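Local coordinates for protein putative ABC transporter (Thermobispora bispora, PDB 4PE6) that probably binds a carbohydrate-related solute as the extracytoplasmic binding component of an ABC transporter, and holds a trihydroxybutanoic acid in this crystal, at residues Q34-K39 with A262-A267; V111-I116 with N126-W131; V151-V156 with E163-T168. All blocks are in the same frame, centred on the assembly; numbering follows the deposited sequence. Where two conformers were deposited one is given.

In the fold
The three contacts are arranged about the bound trihydroxybutanoic acid (LTH), which lies in the cleft between the two lobes. Interaction 1 joins two helices in one lobe; the nearest atoms of the M36 side chain and bound LTH are about 6 Å apart, without direct contact. It meets interaction 2 directly: Q263 NE2 lies 3.0 Å from D113 OD1, probably a hydrogen bond to the carboxylate that also holds LTH. Interaction 2 contributes D113, F128 and W131 to the pocket and continues into interaction 3, where M164 SE packs 3.4 Å from W131 CE3. Interaction 3 belongs to the other lobe and supplies V155 to the pocket. Interactions 1 and 3 do not touch, their nearest atoms being about 9 Å apart.

Interaction 1 (Q34-K39 with A262-A267); sequences QTMIAK and AQSVAA
S264, in the first turn of helix 263-275, donates a hydrogen bond from its hydroxyl to the backbone carbonyl of M36, with OG 2.8 Å from M36 O. The hydroxyl comes at 137° to the C=O bond, somewhat out of the carbonyl plane. At chi1 63° the OG of S264 sits between its own backbone N and carbonyl carbon, which turns the hydroxyl across to the other helix. A second acceptor, P261 O, is engaged only weakly. This is a side-chain-to-backbone link between two helices, and it gives a buried hydroxyl a polar partner.

Van der Waals packing lies beside this bond. The CB of S264 rests against M36 CG at 3.7 Å, so the base of the selenomethionine side chain, rather than its selenium, meets the serine; M36 has two conformers, so this side-chain contact is less certain than the bond to its backbone O. The next residue, V265, touches through one branch only, meeting K39 about one turn beyond M36. Its CG2 lies 3.5 Å from K39 O and makes an apolar contact with K39 CB at 3.8 Å, and so packs against both the backbone and the root of the lysine.

The charged end of K39 belongs to a different set of partners. Its chain bends at chi2 (-66°) and leads away from helix 263-275, and NZ forms a salt bridge with E307. The lysine therefore offers aliphatic surface to V265 while its charge is held outside the helix pair.

A262 occupies the N-cap position of helix 263-275. Around the pair, S264 also packs on F40 and V265 on A43, both further along helix 31-49, while M36 and S264 reach F112 and A267 reaches V110 on strand 108-112, placing the two helices against the sheet.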
loop_
_atom_site.group_PDB
_atom_site.type_symbol
_atom_site.label_atom_id
_atom_site.label_comp_id
_atom_site.label_asym_id
_atom_site.label_seq_id
_atom_site.Cartn_x
_atom_site.Cartn_y
_atom_site.Cartn_z
ATOM N N GLN A 34 1.969 -4.481 -7.829
ATOM C CA GLN A 34 2.374 -5.714 -8.486
ATOM C C GLN A 34 2.665 -6.837 -7.490
ATOM O O GLN A 34 2.284 -7.966 -7.732
ATOM C CB GLN A 34 3.526 -5.458 -9.439
ATOM C CG GLN A 34 2.979 -4.873 -10.725
ATOM C CD GLN A 34 3.964 -4.037 -11.471
ATOM O OE1 GLN A 34 5.162 -4.310 -11.465
ATOM N NE2 GLN A 34 3.466 -2.997 -12.130
ATOM N N THR A 35 3.268 -6.516 -6.353
ATOM C CA THR A 35 3.470 -7.513 -5.319
ATOM C C THR A 35 2.111 -7.905 -4.721
ATOM O O THR A 35 1.849 -9.086 -4.448
ATOM C CB THR A 35 4.436 -7.019 -4.236
ATOM O OG1 THR A 35 5.747 -6.889 -4.791
ATOM C CG2 THR A 35 4.490 -8.004 -3.071
HETATM N N MSE A 36 1.233 -6.923 -4.543
HETATM C CA MSE A 36 -0.089 -7.196 -3.978
HETATM C C MSE A 36 -0.841 -8.198 -4.816
HETATM O O MSE A 36 -1.456 -9.115 -4.282
HETATM C CB MSE A 36 -0.836 -5.867 -3.850
HETATM C CG MSE A 36 -2.306 -6.134 -3.640
HETATM SE SE MSE A 36 -3.247 -4.431 -3.879
HETATM C CE MSE A 36 -3.625 -4.778 -5.772
ATOM N N ILE A 37 -0.788 -8.040 -6.137
ATOM C CA ILE A 37 -1.417 -8.996 -7.064
ATOM C C ILE A 37 -0.730 -10.366 -7.030
ATOM O O ILE A 37 -1.395 -11.404 -6.931
ATOM C CB ILE A 37 -1.456 -8.430 -8.508
ATOM C CG1 ILE A 37 -2.400 -7.206 -8.548
ATOM C CG2 ILE A 37 -1.865 -9.492 -9.526
ATOM C CD1 ILE A 37 -3.827 -7.490 -8.139
ATOM N N ALA A 38 0.591 -10.349 -7.072
ATOM C CA ALA A 38 1.362 -11.590 -7.060
ATOM C C ALA A 38 1.062 -12.429 -5.802
ATOM O O ALA A 38 0.811 -13.623 -5.907
ATOM C CB ALA A 38 2.837 -11.284 -7.220
ATOM N N LYS A 39 1.025 -11.811 -4.621
ATOM C CA LYS A 39 0.717 -12.540 -3.394
ATOM C C LYS A 39 -0.708 -13.099 -3.405
ATOM O O LYS A 39 -0.918 -14.232 -2.981
ATOM C CB LYS A 39 0.922 -11.653 -2.161
ATOM C CG LYS A 39 2.341 -11.162 -1.963
ATOM C CD LYS A 39 3.300 -12.302 -1.653
ATOM C CE LYS A 39 4.740 -11.819 -1.670
ATOM N NZ LYS A 39 5.589 -12.733 -0.873
ATOM N N ALA A 262 0.058 -7.686 1.116
ATOM C CA ALA A 262 -0.710 -8.863 1.396
ATOM C C ALA A 262 -2.040 -8.605 2.103
ATOM O O ALA A 262 -2.691 -9.527 2.545
ATOM C CB ALA A 262 0.143 -9.887 2.157
ATOM N N GLN A 263 -2.479 -7.352 2.181
ATOM C CA GLN A 263 -3.884 -7.115 2.438
ATOM C C GLN A 263 -4.776 -7.874 1.460
ATOM O O GLN A 263 -5.882 -8.253 1.821
ATOM C CB GLN A 263 -4.222 -5.654 2.364
ATOM C CG GLN A 263 -3.766 -4.843 3.559
ATOM C CD GLN A 263 -3.963 -3.371 3.298
ATOM O OE1 GLN A 263 -4.991 -2.817 3.663
ATOM N NE2 GLN A 263 -2.977 -2.728 2.640
ATOM N N SER A 264 -4.302 -8.100 0.228
ATOM C CA SER A 264 -5.062 -8.866 -0.726
ATOM C C SER A 264 -5.283 -10.327 -0.292
ATOM O O SER A 264 -6.332 -10.925 -0.585
ATOM C CB SER A 264 -4.391 -8.826 -2.110
ATOM O OG SER A 264 -3.104 -9.425 -2.046
ATOM N N VAL A 265 -4.275 -10.901 0.353
ATOM C CA VAL A 265 -4.354 -12.271 0.814
ATOM C C VAL A 265 -5.274 -12.333 2.031
ATOM O O VAL A 265 -6.097 -13.225 2.156
ATOM C CB VAL A 265 -2.972 -12.795 1.205
ATOM C CG1 VAL A 265 -3.087 -14.175 1.795
ATOM C CG2 VAL A 265 -2.038 -12.828 -0.004
ATOM N N ALA A 266 -5.130 -11.373 2.929
ATOM C CA ALA A 266 -6.048 -11.288 4.071
ATOM C C ALA A 266 -7.495 -11.103 3.595
ATOM O O ALA A 266 -8.414 -11.647 4.181
ATOM C CB ALA A 266 -5.643 -10.148 4.996
ATOM N N ALA A 267 -7.692 -10.321 2.534
ATOM C CA ALA A 267 -9.032 -10.109 1.970
ATOM C C ALA A 267 -9.606 -11.416 1.398
ATOM O O ALA A 267 -10.791 -11.682 1.530
ATOM C CB ALA A 267 -8.983 -9.032 0.902
#

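Interaction 2 (V111-I116 with N126-W131); sequences VFDSAI and NSFVDW. With LTH ((2R,3S)-2,3,4-trihydroxybutanoic acid), chain C.
F128 brings the far end of its ring against the backbone and carboxylate of D113 and against S114. From the helix its CB points at segment 111-116, and with CG anti to the carbonyl carbon (chi1 -51°) the ring is carried toward D113 and the ligand. CE1, on one side, lies 3.7 Å from D113 OD1 and 3.6 Å from O4 of LTH; the carboxylate oxygen sits at the ring edge, near its plane, where the C-H edge is probably a favourable neighbour for negative charge. CE2, on the other side, approaches S114 CA. CZ, at the tip, meets D113 C at 3.7 Å, with S114 N also near the ring plane. N126 O stands 3.4 Å above one face, over the ring centre.

D113 takes two ligand hydroxyls, one on each carboxylate oxygen: LTH O4 donates to OD1 (2.5 Å) and LTH O2 to OD2 (2.6 Å). The carboxylate is also held by Q263 and N88. W131 turns its ring edge to LTH O4, with CZ3 3.5 Å away.

The contact lies where the chain passes between the lobes, from strands 108-112 and 122-126 to helix 128-142; F128 and S114 both pack on P160 of helix 159-173.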
loop_
_atom_site.group_PDB
_atom_site.type_symbol
_atom_site.label_atom_id
_atom_site.label_comp_id
_atom_site.label_asym_id
_atom_site.label_seq_id
_atom_site.Cartn_x
_atom_site.Cartn_y
_atom_site.Cartn_z
ATOM N N VAL A 111 -13.747 -4.616 0.449
ATOM C CA VAL A 111 -12.911 -3.516 0.031
ATOM C C VAL A 111 -11.626 -3.602 0.841
ATOM O O VAL A 111 -11.670 -3.700 2.072
ATOM C CB VAL A 111 -13.615 -2.184 0.297
ATOM C CG1 VAL A 111 -12.653 -1.009 0.138
ATOM C CG2 VAL A 111 -14.839 -2.047 -0.607
ATOM N N PHE A 112 -10.480 -3.583 0.177
ATOM C CA PHE A 112 -9.218 -3.672 0.891
ATOM C C PHE A 112 -8.243 -2.586 0.486
ATOM O O PHE A 112 -8.396 -1.961 -0.560
ATOM C CB PHE A 112 -8.575 -5.069 0.813
ATOM C CG PHE A 112 -8.011 -5.398 -0.530
ATOM C CD1 PHE A 112 -8.840 -5.855 -1.531
ATOM C CD2 PHE A 112 -6.669 -5.210 -0.801
ATOM C CE1 PHE A 112 -8.328 -6.179 -2.789
ATOM C CE2 PHE A 112 -6.159 -5.505 -2.043
ATOM C CZ PHE A 112 -6.982 -5.980 -3.035
ATOM N N ASP A 113 -7.258 -2.359 1.346
ATOM C CA ASP A 113 -6.264 -1.307 1.179
ATOM C C ASP A 113 -6.920 0.041 0.935
ATOM O O ASP A 113 -6.432 0.857 0.140
ATOM C CB ASP A 113 -5.316 -1.664 0.021
ATOM C CG ASP A 113 -4.161 -0.689 -0.115
ATOM O OD1 ASP A 113 -3.562 -0.353 0.918
ATOM O OD2 ASP A 113 -3.851 -0.264 -1.264
ATOM N N SER A 114 -8.036 0.259 1.632
ATOM C CA SER A 114 -8.807 1.489 1.570
ATOM C C SER A 114 -9.946 1.392 2.579
ATOM O O SER A 114 -10.352 0.290 2.968
ATOM C CB SER A 114 -9.411 1.723 0.196
ATOM O OG SER A 114 -8.468 2.335 -0.684
ATOM N N ALA A 115 -10.455 2.556 2.957
ATOM C CA ALA A 115 -11.659 2.676 3.774
ATOM C C ALA A 115 -12.615 3.596 3.034
ATOM O O ALA A 115 -12.293 4.758 2.796
ATOM C CB ALA A 115 -11.310 3.289 5.107
ATOM N N ILE A 116 -13.781 3.102 2.676
ATOM C CA ILE A 116 -14.769 3.936 2.006
ATOM C C ILE A 116 -16.130 3.678 2.607
ATOM O O ILE A 116 -16.345 2.668 3.265
ATOM C CB ILE A 116 -14.835 3.684 0.477
ATOM C CG1 ILE A 116 -15.300 2.256 0.157
ATOM C CG2 ILE A 116 -13.481 3.934 -0.154
ATOM C CD1 ILE A 116 -15.202 1.904 -1.320
ATOM N N ASN A 126 -5.077 -0.871 6.282
ATOM C CA ASN A 126 -3.980 -0.636 7.189
ATOM C C ASN A 126 -4.162 0.767 7.742
ATOM O O ASN A 126 -4.928 1.577 7.189
ATOM C CB ASN A 126 -2.614 -0.678 6.459
ATOM C CG ASN A 126 -2.081 -2.091 6.163
ATOM O OD1 ASN A 126 -0.976 -2.213 5.610
ATOM N ND2 ASN A 126 -2.848 -3.135 6.453
ATOM N N SER A 127 -3.412 1.095 8.784
ATOM C CA SER A 127 -3.389 2.497 9.275
ATOM C C SER A 127 -2.529 3.387 8.374
ATOM O O SER A 127 -1.313 3.478 8.528
ATOM C CB SER A 127 -2.889 2.610 10.701
ATOM O OG SER A 127 -2.803 3.979 11.062
ATOM N N PHE A 128 -3.190 4.082 7.465
ATOM C CA PHE A 128 -2.511 5.030 6.595
ATOM C C PHE A 128 -1.963 6.196 7.393
ATOM O O PHE A 128 -0.892 6.709 7.078
ATOM C CB PHE A 128 -3.431 5.450 5.467
ATOM C CG PHE A 128 -4.030 4.284 4.756
ATOM C CD1 PHE A 128 -3.199 3.333 4.156
ATOM C CD2 PHE A 128 -5.388 4.077 4.742
ATOM C CE1 PHE A 128 -3.737 2.221 3.529
ATOM C CE2 PHE A 128 -5.924 2.979 4.105
ATOM C CZ PHE A 128 -5.101 2.045 3.510
ATOM N N VAL A 129 -2.658 6.558 8.471
ATOM C CA VAL A 129 -2.158 7.586 9.354
ATOM C C VAL A 129 -0.817 7.191 9.973
ATOM O O VAL A 129 0.106 7.992 9.994
ATOM C CB VAL A 129 -3.164 7.934 10.456
ATOM C CG1 VAL A 129 -2.523 8.860 11.474
ATOM C CG2 VAL A 129 -4.392 8.608 9.836
ATOM N N ASP A 130 -0.710 5.970 10.480
ATOM C CA ASP A 130 0.552 5.528 11.069
ATOM C C ASP A 130 1.694 5.557 10.048
ATOM O O ASP A 130 2.790 6.014 10.354
ATOM C CB ASP A 130 0.418 4.128 11.653
ATOM C CG ASP A 130 -0.333 4.111 12.979
ATOM O OD1 ASP A 130 -0.679 5.196 13.494
ATOM O OD2 ASP A 130 -0.595 3.006 13.475
ATOM N N TRP A 131 1.414 5.057 8.840
ATOM C CA TRP A 131 2.400 5.066 7.757
ATOM C C TRP A 131 2.872 6.475 7.507
ATOM O O TRP A 131 4.053 6.764 7.618
ATOM C CB TRP A 131 1.795 4.448 6.499
ATOM C CG TRP A 131 2.638 4.506 5.239
ATOM C CD1 TRP A 131 3.890 5.030 5.086
ATOM C CD2 TRP A 131 2.237 4.046 3.956
ATOM N NE1 TRP A 131 4.305 4.903 3.759
ATOM C CE2 TRP A 131 3.305 4.304 3.054
ATOM C CE3 TRP A 131 1.075 3.446 3.471
ATOM C CZ2 TRP A 131 3.242 3.980 1.697
ATOM C CZ3 TRP A 131 1.021 3.109 2.109
ATOM C CH2 TRP A 131 2.116 3.368 1.248
HETATM O O1 LTH C . 1.467 1.957 -2.607
HETATM C C1 LTH C . 0.267 1.699 -2.990
HETATM O O LTH C . -0.109 1.542 -4.171
HETATM C C2 LTH C . -0.810 1.463 -1.903
HETATM O O2 LTH C . -2.112 1.239 -2.500
HETATM C C3 LTH C . -0.938 2.648 -0.968
HETATM O O3 LTH C . -1.275 3.817 -1.711
HETATM C C4 LTH C . -2.071 2.367 0.040
HETATM O O4 LTH C . -1.627 1.239 0.838
#

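Interaction 3 (V151-V156 with E163-T168); sequences VVRGVV and EMYETT
Strand 151-153 and helix 163-168 run nearly antiparallel, at 166°, with their axes 10.0 Å apart at closest approach.

R153 and Y165 make most of the contact between them. The guanidinium lies flat on one face of the tyrosine ring, the planes only 8° apart. R153 CZ is 3.9 Å from the centroid of the Y165 ring, over the face, a cation-pi geometry; the ring atom closest to R153 CZ is Y165 CD2, 3.5 Å away and roughly over the centre of the guanidinium. NE stands above the rim of the ring beside CG, and NH1 near CE2. The aliphatic part of the arginine shares this face: R153 CD lies 4.0 Å from the Y165 centroid, a CH-pi contact. A bend at chi3 (63°) lets methylene and guanidinium cover the same ring together. The position of the guanidinium is fixed further by E161, which forms a salt bridge with NE. E166 is also nearby, but its charged atoms do not touch those of R153, and OE2 pairs with K169 instead.

V151 approaches Y165 differently. V151 CG1 reaches the ring edge near the ring plane, 4.1 Å from Y165 CE1, with the two side chains crossing at about a right angle. The same V151 methyl faces CG2 of T168 at 4.4 Å, extending the apolar contact one helical turn further on. Y165 is thus met over a face by the arginine and at an edge by the valine, while its side chain also touches T183 on strand 178-185.

Beyond the strand, V155 centres an inverse gamma turn and touches LTH, lining the pocket as strand-end loops do in periplasmic binding proteins. Strand 147-153, helix 159-173 and strand 178-185 form a beta-alpha-beta crossover, which together with the family assignment is consistent with the type 1 periplasmic binding protein fold.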
loop_
_atom_site.group_PDB
_atom_site.type_symbol
_atom_site.label_atom_id
_atom_site.label_comp_id
_atom_site.label_asym_id
_atom_site.label_seq_id
_atom_site.Cartn_x
_atom_site.Cartn_y
_atom_site.Cartn_z
ATOM N N VAL A 151 7.785 17.132 -0.986
ATOM C CA VAL A 151 6.735 16.152 -0.751
ATOM C C VAL A 151 6.396 15.493 -2.080
ATOM O O VAL A 151 6.046 16.177 -3.047
ATOM C CB VAL A 151 5.461 16.806 -0.164
ATOM C CG1 VAL A 151 4.369 15.765 0.107
ATOM C CG2 VAL A 151 5.793 17.566 1.109
ATOM N N VAL A 152 6.447 14.165 -2.098
ATOM C CA VAL A 152 6.056 13.380 -3.246
ATOM C C VAL A 152 4.820 12.597 -2.873
ATOM O O VAL A 152 4.874 11.692 -2.048
ATOM C CB VAL A 152 7.151 12.385 -3.671
ATOM C CG1 VAL A 152 6.683 11.607 -4.880
ATOM C CG2 VAL A 152 8.491 13.083 -3.928
ATOM N N ARG A 153 3.692 12.966 -3.459
ATOM C CA ARG A 153 2.437 12.310 -3.173
ATOM C C ARG A 153 2.347 10.914 -3.781
ATOM O O ARG A 153 3.020 10.575 -4.781
ATOM C CB ARG A 153 1.276 13.169 -3.651
ATOM C CG ARG A 153 1.221 14.505 -2.934
ATOM C CD ARG A 153 0.037 15.371 -3.353
ATOM N NE ARG A 153 -1.233 14.752 -3.016
ATOM C CZ ARG A 153 -2.415 15.383 -3.066
ATOM N NH1 ARG A 153 -2.490 16.632 -3.465
ATOM N NH2 ARG A 153 -3.526 14.755 -2.741
ATOM N N GLY A 154 1.485 10.113 -3.171
ATOM C CA GLY A 154 1.291 8.724 -3.581
ATOM C C GLY A 154 0.275 8.528 -4.688
ATOM O O GLY A 154 0.319 9.224 -5.716
ATOM N N VAL A 155 -0.616 7.559 -4.496
ATOM C CA VAL A 155 -1.622 7.212 -5.491
ATOM C C VAL A 155 -2.754 8.237 -5.440
ATOM O O VAL A 155 -3.835 7.969 -4.904
ATOM C CB VAL A 155 -2.109 5.759 -5.331
ATOM C CG1 VAL A 155 -3.069 5.355 -6.429
ATOM C CG2 VAL A 155 -0.893 4.811 -5.382
ATOM N N VAL A 156 -2.488 9.397 -6.054
ATOM C CA VAL A 156 -3.432 10.543 -6.048
ATOM C C VAL A 156 -4.762 10.129 -6.654
ATOM O O VAL A 156 -4.818 9.488 -7.705
ATOM C CB VAL A 156 -2.833 11.782 -6.764
ATOM C CG1 VAL A 156 -3.864 12.903 -6.952
ATOM C CG2 VAL A 156 -1.625 12.314 -5.984
ATOM N N GLU A 163 -5.782 10.760 2.607
ATOM C CA GLU A 163 -5.645 10.743 4.061
ATOM C C GLU A 163 -4.209 11.006 4.489
ATOM O O GLU A 163 -3.947 11.791 5.431
ATOM C CB GLU A 163 -6.120 9.406 4.654
ATOM C CG GLU A 163 -6.077 9.413 6.177
ATOM C CD GLU A 163 -6.830 8.283 6.850
ATOM O OE1 GLU A 163 -6.669 7.113 6.466
ATOM O OE2 GLU A 163 -7.571 8.587 7.805
HETATM N N MSE A 164 -3.273 10.352 3.794
HETATM C CA MSE A 164 -1.865 10.499 4.132
HETATM C C MSE A 164 -1.374 11.874 3.834
HETATM O O MSE A 164 -0.571 12.399 4.599
HETATM C CB MSE A 164 -1.019 9.424 3.442
HETATM C CG MSE A 164 -1.478 8.054 3.936
HETATM SE SE MSE A 164 -0.217 6.580 3.520
HETATM C CE MSE A 164 -0.731 6.174 1.696
ATOM N N TYR A 165 -1.866 12.496 2.763
ATOM C CA TYR A 165 -1.439 13.854 2.416
ATOM C C TYR A 165 -1.872 14.831 3.533
ATOM O O TYR A 165 -1.105 15.711 3.931
ATOM C CB TYR A 165 -1.950 14.305 1.015
ATOM C CG TYR A 165 -1.421 15.659 0.565
ATOM C CD1 TYR A 165 -0.047 15.904 0.511
ATOM C CD2 TYR A 165 -2.285 16.701 0.201
ATOM C CE1 TYR A 165 0.453 17.138 0.129
ATOM C CE2 TYR A 165 -1.781 17.942 -0.178
ATOM C CZ TYR A 165 -0.407 18.140 -0.224
ATOM O OH TYR A 165 0.127 19.342 -0.586
ATOM N N GLU A 166 -3.087 14.674 4.047
ATOM C CA GLU A 166 -3.523 15.507 5.157
ATOM C C GLU A 166 -2.618 15.288 6.349
ATOM O O GLU A 166 -2.250 16.247 7.037
ATOM C CB GLU A 166 -4.978 15.220 5.560
ATOM C CG GLU A 166 -5.983 15.568 4.488
ATOM C CD GLU A 166 -5.897 17.020 4.080
ATOM O OE1 GLU A 166 -6.002 17.895 4.975
ATOM O OE2 GLU A 166 -5.694 17.288 2.868
ATOM N N THR A 167 -2.266 14.032 6.612
ATOM C CA THR A 167 -1.400 13.723 7.743
ATOM C C THR A 167 -0.015 14.365 7.531
ATOM O O THR A 167 0.507 15.027 8.432
ATOM C CB THR A 167 -1.252 12.210 7.974
ATOM O OG1 THR A 167 -2.535 11.619 8.156
ATOM C CG2 THR A 167 -0.425 11.923 9.186
ATOM N N THR A 168 0.554 14.212 6.339
ATOM C CA THR A 168 1.853 14.803 6.053
ATOM C C THR A 168 1.833 16.323 6.256
ATOM O O THR A 168 2.764 16.872 6.830
ATOM C CB THR A 168 2.331 14.500 4.623
ATOM O OG1 THR A 168 2.382 13.083 4.428
ATOM C CG2 THR A 168 3.721 15.075 4.412
#